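Diguanylate cyclase (Pseudomonas aeruginosa, PDB 5M3C) joins a GGDEF domain of the diguanylate cyclase family, which binds calcium and GTP, to an EAL domain that holds a second calcium ion. Local coordinates at residues P414-E419 with S423-P428. Numbering follows the deposited sequence.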
loop_
_atom_site.group_PDB
_atom_site.type_symbol
_atom_site.label_atom_id
_atom_site.label_comp_id
_atom_site.label_asym_id
_atom_site.label_seq_id
_atom_site.Cartn_x
_atom_site.Cartn_y
_atom_site.Cartn_z
ATOM N N PRO B 414 19.043 -13.423 25.189
ATOM C CA PRO B 414 17.619 -13.145 25.104
ATOM C C PRO B 414 17.265 -11.945 25.973
ATOM O O PRO B 414 18.079 -11.521 26.796
ATOM C CB PRO B 414 16.977 -14.424 25.648
ATOM C CG PRO B 414 17.998 -15.001 26.562
ATOM C CD PRO B 414 19.330 -14.640 25.972
ATOM N N PRO B 415 16.061 -11.391 25.789
ATOM C CA PRO B 415 15.635 -10.257 26.604
ATOM C C PRO B 415 15.684 -10.593 28.091
ATOM O O PRO B 415 15.158 -11.626 28.507
ATOM C CB PRO B 415 14.194 -10.016 26.146
ATOM C CG PRO B 415 14.122 -10.602 24.776
ATOM C CD PRO B 415 15.041 -11.783 24.802
ATOM N N LEU B 416 16.320 -9.726 28.875
ATOM C CA LEU B 416 16.491 -9.953 30.311
ATOM C C LEU B 416 15.680 -8.969 31.158
ATOM O O LEU B 416 15.406 -7.852 30.725
ATOM C CB LEU B 416 17.968 -9.826 30.698
ATOM C CG LEU B 416 18.973 -10.803 30.084
ATOM C CD1 LEU B 416 20.300 -10.683 30.818
ATOM C CD2 LEU B 416 18.469 -12.239 30.129
ATOM N N PRO B 417 15.287 -9.388 32.374
ATOM C CA PRO B 417 14.724 -8.460 33.353
ATOM C C PRO B 417 15.760 -7.439 33.828
ATOM O O PRO B 417 16.949 -7.747 33.875
ATOM C CB PRO B 417 14.306 -9.376 34.509
ATOM C CG PRO B 417 14.134 -10.721 33.894
ATOM C CD PRO B 417 15.164 -10.790 32.809
ATOM N N ALA B 418 15.300 -6.246 34.190
ATOM C CA ALA B 418 16.183 -5.126 34.533
ATOM C C ALA B 418 17.382 -5.513 35.410
ATOM O O ALA B 418 18.534 -5.344 35.002
ATOM C CB ALA B 418 15.381 -4.020 35.205
ATOM N N GLU B 419 17.106 -6.011 36.614
ATOM C CA GLU B 419 18.159 -6.410 37.550
ATOM C C GLU B 419 19.188 -7.310 36.879
ATOM O O GLU B 419 20.398 -7.074 36.968
ATOM C CB GLU B 419 17.561 -7.144 38.756
ATOM C CG GLU B 419 17.248 -6.254 39.953
ATOM C CD GLU B 419 16.059 -5.333 39.729
ATOM O OE1 GLU B 419 15.709 -4.578 40.663
ATOM O OE2 GLU B 419 15.465 -5.364 38.629
ATOM N N SER B 423 23.051 -6.457 36.007
ATOM C CA SER B 423 24.077 -7.316 36.588
ATOM C C SER B 423 24.911 -8.047 35.532
ATOM O O SER B 423 26.034 -8.461 35.813
ATOM C CB SER B 423 23.440 -8.329 37.548
ATOM O OG SER B 423 24.218 -9.513 37.646
ATOM N N LYS B 424 24.376 -8.204 34.324
ATOM C CA LYS B 424 25.058 -9.009 33.310
ATOM C C LYS B 424 25.767 -8.205 32.214
ATOM O O LYS B 424 26.705 -8.709 31.596
ATOM C CB LYS B 424 24.092 -10.011 32.672
ATOM C CG LYS B 424 24.761 -10.915 31.647
ATOM C CD LYS B 424 24.324 -12.365 31.785
ATOM C CE LYS B 424 25.254 -13.290 31.012
ATOM N NZ LYS B 424 25.043 -14.728 31.350
ATOM N N PHE B 425 25.327 -6.975 31.958
ATOM C CA PHE B 425 25.951 -6.173 30.899
ATOM C C PHE B 425 26.388 -4.790 31.351
ATOM O O PHE B 425 27.033 -4.065 30.588
ATOM C CB PHE B 425 25.000 -6.027 29.711
ATOM C CG PHE B 425 24.596 -7.333 29.105
ATOM C CD1 PHE B 425 25.352 -7.905 28.100
ATOM C CD2 PHE B 425 23.467 -7.994 29.552
ATOM C CE1 PHE B 425 24.986 -9.115 27.543
ATOM C CE2 PHE B 425 23.093 -9.203 29.001
ATOM C CZ PHE B 425 23.854 -9.765 27.996
ATOM N N LEU B 426 26.051 -4.415 32.580
ATOM C CA LEU B 426 26.278 -3.042 33.015
ATOM C C LEU B 426 27.403 -2.889 34.039
ATOM O O LEU B 426 27.467 -3.598 35.047
ATOM C CB LEU B 426 24.974 -2.426 33.526
ATOM C CG LEU B 426 23.835 -2.454 32.497
ATOM C CD1 LEU B 426 22.897 -1.274 32.702
ATOM C CD2 LEU B 426 24.362 -2.452 31.067
ATOM N N LYS B 427 28.291 -1.944 33.742
ATOM C CA LYS B 427 29.422 -1.622 34.595
ATOM C C LYS B 427 29.177 -0.284 35.293
ATOM O O LYS B 427 28.391 0.535 34.811
ATOM C CB LYS B 427 30.707 -1.561 33.763
ATOM C CG LYS B 427 31.255 -2.921 33.350
ATOM C CD LYS B 427 30.678 -3.400 32.026
ATOM N N PRO B 428 29.860 -0.056 36.430
ATOM C CA PRO B 428 29.639 1.114 37.295
ATOM C C PRO B 428 29.913 2.458 36.615
ATOM O O PRO B 428 30.706 2.531 35.675
ATOM C CB PRO B 428 30.624 0.895 38.454
ATOM C CG PRO B 428 31.008 -0.547 38.388
ATOM C CD PRO B 428 30.935 -0.922 36.941
#
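The ring of F425 meets L416 at its edge: the methyl CD1 of L416 lies near the ring plane, 3.6 Å from CE2 of F425. K424, the preceding residue in the helix, lays its CG over one face, 3.5 Å above the plane and offset toward the rim. F421 brings a second aromatic ring to F425, while P197, L412 and S413 also touch the F425 side chain.

L416 and F425 reach each other from the end of strand 406-417 and the last turn of helix 418-425, and their side chains run at about a right angle. In F425, CG stands anti to the carbonyl carbon (chi1 -59°), which carries the ring back toward the strand although the CB itself does not point there. CD1 of L416 also comes within 4.3 Å of CB of K424, a looser approach; the end of the lysine chain leads away from 414-419.

At the start of the helix the contact is made by the backbone. S423 N donates to E419 O at 2.9 Å with an N-H...O angle of 153°, an i to i+4 bond of helix 418-425, which starts right after P417 at the N-cap position. On the strand side, L416 is backbone-bonded to Y195 of strand 192-200, and A418 and L426 both touch W256 of helix 238-259.

The contact thus joins the last helix of the chain, 418-425, to the end of the edge strand 406-417 that leads into it. The only hydrogen bond between the two segments is the helical one from S423 N to E419 O; the rest is a small, partly exposed apolar contact, nondirectional van der Waals packing in which the ring is set by nonpolar neighbours.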